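UPF0434 family protein (Haloferax volcanii, PDB 6F5Z) is the Trm112 methyltransferase activator, seen here in complex with the putative methyltransferase Hvo_0019, and probably serves other methyltransferases too. Local coordinates at residues C[22-25]-C[31-34]. Residues are numbered along the deposited sequence; the frame is centred on the assembly and turned at random.
Sequences VDER and IEGR
Asp-23 and Glu-24 both turn their amides to one carbonyl, Glu-32 O. Asp-23 N is 2.8 Å from Glu-32 O and Glu-24 N is 3.1 Å from it. Both donors come from the same face of the carbonyl plane. This is a classic beta bulge. A second one follows at once: Ile-31 N and Glu-32 N both donate to Glu-24 O. The two bulges lie where the hairpin bends, between the pair 18-22 and 33-37 and the two-stranded sheet of 24-26 and 29-31.

The Glu-24 side chain runs extended, with CG anti to the backbone N (chi1 -178°). Glu-24 CB lies 3.8 Å from Glu-32 CB. CG passes CB and CD1 of Ile-31, and CD passes Ile-31 CG2. At the tip, Glu-24 OE1 sits 3.4 Å from Glu-32 CG, while OE2 approaches Ile-31 CD1. Water 1 donates to both Glu-24 OE1 and Glu-32 OE2. Asp-48 N also bonds Glu-32 OE2.

Beyond Gly-33, Arg-34 meets Asp-23 end-on. Arg-34 NH1 and NH2 both donate hydrogen bonds of 2.8 Å to Asp-23 OD2, forming a salt bridge, with OD2 near the guanidinium plane. The carboxylate is turned 56° from that plane. Glu-21 forms another salt bridge with Arg-34 NH1. A leucine in place of Arg-34 would probably leave Asp-23 OD2 without its cationic mate and its carboxylate freer to turn. The shared water and Asp-48 N probably ease the repulsion between Glu-24 and Glu-32, whose side chains run side by side.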
loop_
_atom_site.group_PDB
_atom_site.type_symbol
_atom_site.label_atom_id
_atom_site.label_comp_id
_atom_site.label_asym_id
_atom_site.label_seq_id
_atom_site.Cartn_x
_atom_site.Cartn_y
_atom_site.Cartn_z
ATOM N N VAL C 22 0.569 23.088 -34.587
ATOM C CA VAL C 22 0.296 21.816 -35.254
ATOM C C VAL C 22 0.672 21.876 -36.726
ATOM O O VAL C 22 0.226 22.782 -37.442
ATOM C CB VAL C 22 -1.204 21.462 -35.081
ATOM C CG1 VAL C 22 -1.573 20.180 -35.803
ATOM C CG2 VAL C 22 -1.588 21.341 -33.611
ATOM N N ASP C 23 1.451 20.894 -37.183
ATOM C CA ASP C 23 1.762 20.774 -38.590
ATOM C C ASP C 23 1.024 19.635 -39.230
ATOM O O ASP C 23 0.747 19.705 -40.415
ATOM C CB ASP C 23 3.256 20.639 -38.838
ATOM C CG ASP C 23 3.937 21.940 -38.569
ATOM O OD1 ASP C 23 3.663 22.920 -39.316
ATOM O OD2 ASP C 23 4.642 22.021 -37.575
ATOM N N GLU C 24 0.694 18.584 -38.470
ATOM C CA GLU C 24 -0.040 17.433 -39.000
ATOM C C GLU C 24 -0.849 16.812 -37.884
ATOM O O GLU C 24 -0.308 16.611 -36.782
ATOM C CB GLU C 24 0.923 16.371 -39.584
ATOM C CG GLU C 24 0.222 15.165 -40.195
ATOM C CD GLU C 24 1.137 14.056 -40.658
ATOM O OE1 GLU C 24 2.376 14.179 -40.508
ATOM O OE2 GLU C 24 0.610 13.042 -41.155
ATOM N N ARG C 25 -2.119 16.504 -38.155
ATOM C CA ARG C 25 -2.982 15.908 -37.145
ATOM C C ARG C 25 -3.939 14.914 -37.763
ATOM O O ARG C 25 -4.166 14.945 -38.982
ATOM C CB ARG C 25 -3.755 17.000 -36.390
ATOM C CG ARG C 25 -4.813 17.739 -37.233
ATOM C CD ARG C 25 -5.548 18.834 -36.462
ATOM N NE ARG C 25 -6.108 18.292 -35.216
ATOM C CZ ARG C 25 -6.128 18.933 -34.051
ATOM N NH1 ARG C 25 -5.675 20.185 -33.962
ATOM N NH2 ARG C 25 -6.571 18.323 -32.962
ATOM N N ILE C 31 0.350 14.698 -34.735
ATOM C CA ILE C 31 1.410 13.841 -35.280
ATOM C C ILE C 31 2.691 14.634 -35.447
ATOM O O ILE C 31 3.755 14.137 -35.063
ATOM C CB ILE C 31 0.959 13.205 -36.620
ATOM C CG1 ILE C 31 -0.380 12.440 -36.443
ATOM C CG2 ILE C 31 2.062 12.312 -37.205
ATOM C CD1 ILE C 31 -1.120 12.146 -37.704
ATOM N N GLU C 32 2.606 15.865 -36.003
ATOM C CA GLU C 32 3.777 16.704 -36.171
ATOM C C GLU C 32 3.448 18.085 -35.649
ATOM O O GLU C 32 2.337 18.554 -35.861
ATOM C CB GLU C 32 4.189 16.805 -37.649
ATOM C CG GLU C 32 4.582 15.481 -38.262
ATOM C CD GLU C 32 5.779 14.767 -37.650
ATOM O OE1 GLU C 32 6.669 15.467 -37.102
ATOM O OE2 GLU C 32 5.898 13.536 -37.867
ATOM N N GLY C 33 4.410 18.715 -34.987
ATOM C CA GLY C 33 4.179 20.028 -34.424
ATOM C C GLY C 33 5.212 20.316 -33.365
ATOM O O GLY C 33 6.291 19.717 -33.372
ATOM N N ARG C 34 4.888 21.256 -32.495
ATOM C CA ARG C 34 5.817 21.584 -31.436
ATOM C C ARG C 34 5.072 22.240 -30.291
ATOM O O ARG C 34 4.000 22.812 -30.480
ATOM C CB ARG C 34 6.964 22.482 -31.945
ATOM C CG ARG C 34 6.485 23.819 -32.479
ATOM C CD ARG C 34 7.434 24.433 -33.534
ATOM N NE ARG C 34 7.703 23.460 -34.587
ATOM C CZ ARG C 34 6.863 23.179 -35.589
ATOM N NH1 ARG C 34 5.757 23.897 -35.762
ATOM N NH2 ARG C 34 7.140 22.202 -36.437
HETATM O O HOH W 1 4.485 12.423 -39.929
#